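Local coordinates for uncharacterized protein (Enterococcus faecalis, PDB 3CLQ) that is of unknown function but is probably related to the AllG subunit of oxamate carbamoyltransferase and may share in that kind of chemistry, at residues 62-73 and 106-114; 237-245 and 306-314. One frame throughout, in Å; residues are numbered along the deposited sequence.

Contact 1: residues 62-73 and 106-114; sequences MKGAVQGALVFE and AGVTSPNMY
Glu-73, at the C-terminal end of the helical segment, lays its carboxylate almost flat beside the amide of Asn-112, the two planes only 11° apart. OE1 takes a short hydrogen bond of 2.5 Å from ND2 of Asn-112 on its syn side, with the donor tilted from the carboxylate plane and the N-H well off straight. OE2 accepts from the backbone N of Asn-112, but this atom is modelled too near Ser-110, so its exact place is doubtful. A bend at chi2 (-62°) curls the glutamate back onto the loop, where the type I turn from Ser-110 to Met-113 presents both donors. Asn-112 OD1 binds Lys-33, so the amide is held at each of its polar atoms. Next to it Phe-72 offers an edge: its ring stands 70° from the same amide, with CZ 3.6 Å from the carbonyl O of Asn-112 and CE2 3.8 Å from CB of that residue. Farther back, Ala-69 CB lies 3.8 Å from Val-108 CG1 and 4.0 Å from CE of selenomethionine Met-113, while Ala-65 CB reaches Ala-106 CB at 3.8 Å. The methyl of selenomethionine Met-62 reaches the loop backbone, CE 3.6 Å from Ala-106 O. A type I turn is thus pinned to the end of helix 60-73 through one carboxylate, with small apolar side chains behind it. Helix 146-168 packs on Phe-72, strand 45-48 touches Met-62, Val-66 and Ser-110, and helix 79-87 lies against Gln-67 and Val-71.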
loop_
_atom_site.group_PDB
_atom_site.type_symbol
_atom_site.label_atom_id
_atom_site.label_comp_id
_atom_site.label_asym_id
_atom_site.label_seq_id
_atom_site.Cartn_x
_atom_site.Cartn_y
_atom_site.Cartn_z
HETATM N N MSE B 62 28.415 -7.620 -14.236
HETATM C CA MSE B 62 28.318 -8.940 -13.615
HETATM C C MSE B 62 29.678 -9.507 -13.209
HETATM O O MSE B 62 29.778 -10.231 -12.213
HETATM C CB MSE B 62 27.597 -9.924 -14.528
HETATM C CG MSE B 62 27.294 -11.248 -13.848
HETATM SE SE MSE B 62 26.418 -12.560 -15.012
HETATM C CE MSE B 62 24.569 -11.879 -14.970
ATOM N N LYS B 63 30.722 -9.198 -13.975
ATOM C CA LYS B 63 32.075 -9.551 -13.540
ATOM C C LYS B 63 32.402 -8.860 -12.217
ATOM O O LYS B 63 32.963 -9.469 -11.315
ATOM C CB LYS B 63 33.133 -9.212 -14.592
ATOM C CG LYS B 63 33.112 -10.113 -15.805
ATOM C CD LYS B 63 34.483 -10.203 -16.416
ATOM C CE LYS B 63 34.464 -11.080 -17.639
ATOM N NZ LYS B 63 34.425 -10.283 -18.896
ATOM N N GLY B 64 32.044 -7.591 -12.096
ATOM C CA GLY B 64 32.225 -6.892 -10.838
ATOM C C GLY B 64 31.491 -7.603 -9.717
ATOM O O GLY B 64 31.928 -7.603 -8.570
ATOM N N ALA B 65 30.365 -8.218 -10.047
ATOM C CA ALA B 65 29.582 -8.937 -9.054
ATOM C C ALA B 65 30.313 -10.186 -8.566
ATOM O O ALA B 65 30.531 -10.345 -7.376
ATOM C CB ALA B 65 28.238 -9.293 -9.605
ATOM N N VAL B 66 30.719 -11.072 -9.463
ATOM C CA VAL B 66 31.427 -12.252 -8.975
ATOM C C VAL B 66 32.663 -11.862 -8.157
ATOM O O VAL B 66 33.092 -12.601 -7.273
ATOM C CB VAL B 66 31.831 -13.238 -10.103
ATOM C CG1 VAL B 66 30.650 -13.474 -11.051
ATOM C CG2 VAL B 66 33.012 -12.716 -10.841
ATOM N N GLN B 67 33.221 -10.693 -8.439
ATOM C CA GLN B 67 34.449 -10.265 -7.775
ATOM C C GLN B 67 34.204 -9.819 -6.349
ATOM O O GLN B 67 34.962 -10.173 -5.439
ATOM C CB GLN B 67 35.124 -9.142 -8.563
ATOM C CG GLN B 67 36.027 -9.658 -9.679
ATOM C CD GLN B 67 36.274 -8.613 -10.737
ATOM O OE1 GLN B 67 36.291 -7.411 -10.449
ATOM N NE2 GLN B 67 36.453 -9.060 -11.977
ATOM N N GLY B 68 33.145 -9.033 -6.168
ATOM C CA GLY B 68 32.786 -8.542 -4.852
ATOM C C GLY B 68 32.437 -9.766 -4.044
ATOM O O GLY B 68 32.851 -9.911 -2.897
ATOM N N ALA B 69 31.698 -10.667 -4.677
ATOM C CA ALA B 69 31.223 -11.868 -4.020
ATOM C C ALA B 69 32.404 -12.668 -3.523
ATOM O O ALA B 69 32.461 -13.052 -2.348
ATOM C CB ALA B 69 30.400 -12.705 -4.981
ATOM N N LEU B 70 33.345 -12.915 -4.424
ATOM C CA LEU B 70 34.500 -13.714 -4.088
ATOM C C LEU B 70 35.252 -13.132 -2.899
ATOM O O LEU B 70 35.664 -13.865 -1.996
ATOM C CB LEU B 70 35.402 -13.876 -5.311
ATOM C CG LEU B 70 35.373 -15.222 -6.066
ATOM C CD1 LEU B 70 34.305 -16.204 -5.585
ATOM C CD2 LEU B 70 35.273 -15.017 -7.567
ATOM N N VAL B 71 35.410 -11.812 -2.879
ATOM C CA VAL B 71 36.084 -11.184 -1.753
ATOM C C VAL B 71 35.318 -11.446 -0.466
ATOM O O VAL B 71 35.908 -11.751 0.563
ATOM C CB VAL B 71 36.311 -9.669 -1.963
ATOM C CG1 VAL B 71 36.807 -9.008 -0.659
ATOM C CG2 VAL B 71 37.327 -9.445 -3.087
ATOM N N PHE B 72 33.995 -11.334 -0.535
ATOM C CA PHE B 72 33.141 -11.598 0.618
ATOM C C PHE B 72 33.243 -13.059 1.100
ATOM O O PHE B 72 33.513 -13.315 2.281
ATOM C CB PHE B 72 31.705 -11.188 0.293
ATOM C CG PHE B 72 30.661 -11.870 1.130
ATOM C CD1 PHE B 72 30.303 -11.354 2.368
ATOM C CD2 PHE B 72 30.011 -13.009 0.659
ATOM C CE1 PHE B 72 29.331 -11.969 3.128
ATOM C CE2 PHE B 72 29.052 -13.632 1.416
ATOM C CZ PHE B 72 28.707 -13.110 2.656
ATOM N N GLU B 73 33.045 -14.004 0.184
ATOM C CA GLU B 73 33.197 -15.421 0.505
ATOM C C GLU B 73 34.577 -15.722 1.072
ATOM O O GLU B 73 34.740 -16.659 1.854
ATOM C CB GLU B 73 32.930 -16.296 -0.716
ATOM C CG GLU B 73 31.466 -16.357 -1.105
ATOM C CD GLU B 73 30.580 -16.965 -0.017
ATOM O OE1 GLU B 73 31.038 -17.904 0.678
ATOM O OE2 GLU B 73 29.417 -16.512 0.136
ATOM N N ALA B 106 22.358 -8.580 -11.456
ATOM C CA ALA B 106 23.488 -9.473 -11.691
ATOM C C ALA B 106 23.161 -10.836 -11.062
ATOM O O ALA B 106 23.615 -11.889 -11.530
ATOM C CB ALA B 106 24.766 -8.886 -11.127
ATOM N N GLY B 107 22.356 -10.798 -10.008
ATOM C CA GLY B 107 21.776 -12.003 -9.434
ATOM C C GLY B 107 22.784 -12.870 -8.710
ATOM O O GLY B 107 22.467 -13.985 -8.266
ATOM N N VAL B 108 24.002 -12.359 -8.571
ATOM C CA VAL B 108 25.067 -13.174 -8.012
ATOM C C VAL B 108 24.683 -13.597 -6.621
ATOM O O VAL B 108 24.143 -12.808 -5.850
ATOM C CB VAL B 108 26.405 -12.456 -7.977
ATOM C CG1 VAL B 108 27.441 -13.338 -7.314
ATOM C CG2 VAL B 108 26.835 -12.133 -9.379
ATOM N N THR B 109 24.945 -14.859 -6.313
ATOM C CA THR B 109 24.530 -15.427 -5.043
ATOM C C THR B 109 25.547 -16.480 -4.634
ATOM O O THR B 109 25.748 -17.458 -5.351
ATOM C CB THR B 109 23.118 -16.007 -5.183
ATOM O OG1 THR B 109 22.277 -14.983 -5.701
ATOM C CG2 THR B 109 22.563 -16.474 -3.868
ATOM N N SER B 110 26.211 -16.251 -3.505
ATOM C CA SER B 110 27.293 -17.110 -3.081
ATOM C C SER B 110 26.937 -17.779 -1.774
ATOM O O SER B 110 26.114 -17.264 -1.046
ATOM C CB SER B 110 28.560 -16.286 -2.911
ATOM O OG SER B 110 28.577 -15.629 -1.660
ATOM N N PRO B 111 27.568 -18.918 -1.463
ATOM C CA PRO B 111 27.216 -19.774 -0.330
ATOM C C PRO B 111 26.832 -19.059 0.961
ATOM O O PRO B 111 25.925 -19.534 1.658
ATOM C CB PRO B 111 28.476 -20.581 -0.113
ATOM C CG PRO B 111 29.038 -20.727 -1.476
ATOM C CD PRO B 111 28.707 -19.468 -2.220
ATOM N N ASN B 112 27.486 -17.940 1.283
ATOM C CA ASN B 112 27.227 -17.251 2.565
ATOM C C ASN B 112 26.262 -16.059 2.555
ATOM O O ASN B 112 26.075 -15.392 3.577
ATOM C CB ASN B 112 28.531 -16.891 3.257
ATOM C CG ASN B 112 29.278 -18.106 3.692
ATOM O OD1 ASN B 112 28.828 -18.832 4.576
ATOM N ND2 ASN B 112 30.407 -18.366 3.057
HETATM N N MSE B 113 25.641 -15.798 1.412
HETATM C CA MSE B 113 24.542 -14.857 1.393
HETATM C C MSE B 113 23.309 -15.543 1.944
HETATM O O MSE B 113 23.158 -16.755 1.796
HETATM C CB MSE B 113 24.285 -14.353 -0.014
HETATM C CG MSE B 113 25.375 -13.441 -0.471
HETATM SE SE MSE B 113 25.260 -13.041 -2.366
HETATM C CE MSE B 113 27.166 -13.142 -2.740
ATOM N N TYR B 114 22.443 -14.770 2.595
ATOM C CA TYR B 114 21.183 -15.305 3.071
ATOM C C TYR B 114 20.170 -15.267 1.946
ATOM O O TYR B 114 20.184 -14.339 1.138
ATOM C CB TYR B 114 20.696 -14.517 4.278
ATOM C CG TYR B 114 21.188 -15.120 5.545
ATOM C CD1 TYR B 114 22.498 -14.905 5.972
ATOM C CD2 TYR B 114 20.373 -15.954 6.296
ATOM C CE1 TYR B 114 22.984 -15.509 7.145
ATOM C CE2 TYR B 114 20.838 -16.548 7.466
ATOM C CZ TYR B 114 22.145 -16.326 7.877
ATOM O OH TYR B 114 22.608 -16.917 9.016
#

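Contact 2: residues 237-245 and 306-314; sequences WMGAAKCAL and DSAITETYG
Selenomethionine Met-238 stretches alongside the loop backbone at Ser-307, its SE 3.8 Å from Ser-307 CA; the methyl beyond is modelled too close to be trusted. The carbonyl O of the same residue is met by Ile-309 CG2 at 3.6 Å. One turn on, Ala-241 turns its methyl to the short helix 309-313, where CB is 3.7 Å from Tyr-313 CB. Lys-242 contributes its backbone to the contact and sends its ammonium group away to a salt bridge with Asp-246. Met-238, Ala-241, Lys-242 and Leu-245 together form the hole into which Ile-309 fits as a knob, an apolar interlock between helices crossing at 52° with 8.7 Å between their axes. Ala-244 approaches the Tyr-313 ring obliquely, CB to CE1 3.6 Å; with CG trans to the backbone N (chi1 179°) the tyrosine lies along this flank of the longer helix. Leu-245 closes the series: CD2 sits at the edge of the Tyr-313 ring and 3.6 Å from Ile-309 CG1, the leucine and isoleucine side chains running past one another antiparallel, while CG meets Thr-312 CG2 at 3.8 Å. The threonine hydroxyl turns back to its own segment, where OG1 and N of Thr-312 both bind Ala-308 O, from opposite faces of that carbonyl. The whole interface is buried, plain knob-into-hole packing of a short helix on a longer one near the middle of the chain. Beyond it, helix 176-183 packs on Trp-237 and Tyr-313, strand 114-120 touches Cys-243 on helix 234-247, and strand 257-263 lies against Asp-306, Ala-308 and Thr-312.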
loop_
_atom_site.group_PDB
_atom_site.type_symbol
_atom_site.label_atom_id
_atom_site.label_comp_id
_atom_site.label_asym_id
_atom_site.label_seq_id
_atom_site.Cartn_x
_atom_site.Cartn_y
_atom_site.Cartn_z
ATOM N N TRP B 237 8.996 -11.202 -4.388
ATOM C CA TRP B 237 8.013 -11.545 -5.399
ATOM C C TRP B 237 8.605 -12.414 -6.513
ATOM O O TRP B 237 7.935 -13.276 -7.068
ATOM C CB TRP B 237 7.350 -10.283 -5.940
ATOM C CG TRP B 237 6.910 -9.343 -4.830
ATOM C CD1 TRP B 237 7.185 -7.989 -4.726
ATOM C CD2 TRP B 237 6.148 -9.682 -3.663
ATOM N NE1 TRP B 237 6.628 -7.471 -3.573
ATOM C CE2 TRP B 237 5.986 -8.483 -2.901
ATOM C CE3 TRP B 237 5.562 -10.868 -3.197
ATOM C CZ2 TRP B 237 5.259 -8.448 -1.697
ATOM C CZ3 TRP B 237 4.866 -10.842 -1.999
ATOM C CH2 TRP B 237 4.718 -9.630 -1.257
HETATM N N MSE B 238 9.874 -12.211 -6.812
HETATM C CA MSE B 238 10.542 -13.031 -7.816
HETATM C C MSE B 238 10.481 -14.461 -7.353
HETATM O O MSE B 238 10.179 -15.385 -8.129
HETATM C CB MSE B 238 11.997 -12.587 -8.029
HETATM C CG MSE B 238 12.093 -11.232 -8.720
HETATM SE SE MSE B 238 13.861 -10.391 -8.734
HETATM C CE MSE B 238 13.316 -8.563 -9.240
ATOM N N GLY B 239 10.728 -14.624 -6.059
ATOM C CA GLY B 239 10.806 -15.947 -5.457
ATOM C C GLY B 239 9.451 -16.610 -5.457
ATOM O O GLY B 239 9.346 -17.820 -5.706
ATOM N N ALA B 240 8.424 -15.802 -5.176
ATOM C CA ALA B 240 7.053 -16.238 -5.248
ATOM C C ALA B 240 6.762 -16.754 -6.637
ATOM O O ALA B 240 6.340 -17.902 -6.799
ATOM C CB ALA B 240 6.141 -15.091 -4.945
ATOM N N ALA B 241 6.993 -15.904 -7.634
ATOM C CA ALA B 241 6.740 -16.279 -9.031
ATOM C C ALA B 241 7.524 -17.538 -9.457
ATOM O O ALA B 241 6.992 -18.424 -10.142
ATOM C CB ALA B 241 7.033 -15.116 -9.966
ATOM N N LYS B 242 8.786 -17.603 -9.046
ATOM C CA LYS B 242 9.621 -18.737 -9.390
ATOM C C LYS B 242 9.016 -20.008 -8.822
ATOM O O LYS B 242 8.982 -21.065 -9.474
ATOM C CB LYS B 242 11.016 -18.542 -8.831
ATOM C CG LYS B 242 11.871 -19.787 -8.896
ATOM C CD LYS B 242 12.056 -20.290 -10.313
ATOM C CE LYS B 242 13.319 -21.108 -10.418
ATOM N NZ LYS B 242 13.336 -21.943 -11.678
ATOM N N CYS B 243 8.534 -19.888 -7.593
ATOM C CA CYS B 243 7.902 -20.996 -6.915
ATOM C C CYS B 243 6.635 -21.465 -7.642
ATOM O O CYS B 243 6.468 -22.658 -7.857
ATOM C CB CYS B 243 7.606 -20.611 -5.479
ATOM S SG CYS B 243 6.710 -21.859 -4.535
ATOM N N ALA B 244 5.760 -20.541 -8.029
ATOM C CA ALA B 244 4.580 -20.897 -8.819
ATOM C C ALA B 244 4.936 -21.441 -10.215
ATOM O O ALA B 244 4.546 -22.551 -10.586
ATOM C CB ALA B 244 3.663 -19.709 -8.942
ATOM N N LEU B 245 5.682 -20.660 -10.988
ATOM C CA LEU B 245 6.131 -21.090 -12.305
ATOM C C LEU B 245 6.757 -22.508 -12.364
ATOM O O LEU B 245 6.364 -23.338 -13.194
ATOM C CB LEU B 245 7.078 -20.066 -12.893
ATOM C CG LEU B 245 6.470 -19.002 -13.813
ATOM C CD1 LEU B 245 5.048 -19.368 -14.156
ATOM C CD2 LEU B 245 6.547 -17.618 -13.222
ATOM N N ASP B 306 16.897 -11.709 -13.233
ATOM C CA ASP B 306 15.885 -12.748 -13.282
ATOM C C ASP B 306 14.477 -12.190 -13.039
ATOM O O ASP B 306 13.486 -12.925 -13.060
ATOM C CB ASP B 306 16.219 -13.869 -12.307
ATOM C CG ASP B 306 17.347 -14.750 -12.798
ATOM O OD1 ASP B 306 18.057 -15.305 -11.933
ATOM O OD2 ASP B 306 17.547 -14.887 -14.036
ATOM N N SER B 307 14.399 -10.875 -12.858
ATOM C CA SER B 307 13.169 -10.223 -12.430
ATOM C C SER B 307 12.034 -10.400 -13.408
ATOM O O SER B 307 10.910 -10.054 -13.097
ATOM C CB SER B 307 13.413 -8.729 -12.213
ATOM O OG SER B 307 14.190 -8.201 -13.278
ATOM N N ALA B 308 12.328 -10.914 -14.591
ATOM C CA ALA B 308 11.330 -11.039 -15.634
ATOM C C ALA B 308 10.460 -12.258 -15.391
ATOM O O ALA B 308 9.565 -12.554 -16.170
ATOM C CB ALA B 308 12.006 -11.137 -16.994
ATOM N N ILE B 309 10.724 -12.974 -14.305
ATOM C CA ILE B 309 9.926 -14.143 -13.972
ATOM C C ILE B 309 8.563 -13.600 -13.566
ATOM O O ILE B 309 7.523 -14.242 -13.663
ATOM C CB ILE B 309 10.562 -14.934 -12.804
ATOM C CG1 ILE B 309 9.846 -16.267 -12.613
ATOM C CG2 ILE B 309 10.615 -14.101 -11.506
ATOM C CD1 ILE B 309 10.333 -17.327 -13.557
ATOM N N THR B 310 8.624 -12.385 -13.085
ATOM C CA THR B 310 7.494 -11.600 -12.709
ATOM C C THR B 310 6.440 -11.454 -13.842
ATOM O O THR B 310 5.274 -11.796 -13.677
ATOM C CB THR B 310 8.072 -10.256 -12.215
ATOM O OG1 THR B 310 8.480 -10.408 -10.838
ATOM C CG2 THR B 310 7.109 -9.153 -12.345
ATOM N N GLU B 311 6.844 -10.953 -14.994
ATOM C CA GLU B 311 5.929 -10.945 -16.108
ATOM C C GLU B 311 5.649 -12.351 -16.621
ATOM O O GLU B 311 4.585 -12.582 -17.222
ATOM C CB GLU B 311 6.435 -10.033 -17.218
ATOM C CG GLU B 311 7.781 -9.431 -16.879
ATOM C CD GLU B 311 7.684 -7.960 -16.519
ATOM O OE1 GLU B 311 6.774 -7.284 -17.042
ATOM O OE2 GLU B 311 8.530 -7.472 -15.731
ATOM N N THR B 312 6.571 -13.292 -16.385
ATOM C CA THR B 312 6.301 -14.689 -16.766
ATOM C C THR B 312 5.112 -15.207 -15.981
ATOM O O THR B 312 4.396 -16.058 -16.475
ATOM C CB THR B 312 7.486 -15.687 -16.550
ATOM O OG1 THR B 312 8.629 -15.281 -17.293
ATOM C CG2 THR B 312 7.101 -17.074 -17.036
ATOM N N TYR B 313 4.929 -14.685 -14.762
ATOM C CA TYR B 313 3.871 -15.071 -13.825
ATOM C C TYR B 313 2.543 -14.358 -14.092
ATOM O O TYR B 313 1.475 -14.896 -13.821
ATOM C CB TYR B 313 4.297 -14.747 -12.387
ATOM C CG TYR B 313 3.241 -15.102 -11.334
ATOM C CD1 TYR B 313 2.998 -16.421 -10.972
ATOM C CD2 TYR B 313 2.475 -14.120 -10.737
ATOM C CE1 TYR B 313 2.026 -16.742 -10.031
ATOM C CE2 TYR B 313 1.510 -14.417 -9.798
ATOM C CZ TYR B 313 1.286 -15.724 -9.444
ATOM O OH TYR B 313 0.329 -16.014 -8.484
ATOM N N GLY B 314 2.623 -13.128 -14.569
ATOM C CA GLY B 314 1.453 -12.355 -14.930
ATOM C C GLY B 314 1.537 -10.996 -14.287
ATOM O O GLY B 314 0.645 -10.172 -14.427
#

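In the fold
From the N terminus, the chain first closes contact 1, returning after 32 residues, through helix 79-87 and strand 92-95, to lay its loop along helix 60-73 before entering strand 114-120. Contact 2 opens later and spans 60 residues that include strands 257-263, 266-271 and 280-283, so the two loops follow in series, neither nested nor crossed. The centre of contact 1 lies about 17 Å from the centre of the chain and that of contact 2 about 6 Å. Strand 114-120 bridges them, continuing the chain from contact 1 and packing on helix 234-247, while strand 304-305, an outermost strand of the antiparallel sheet that also holds 257-263, leads through a turn into helix 309-313.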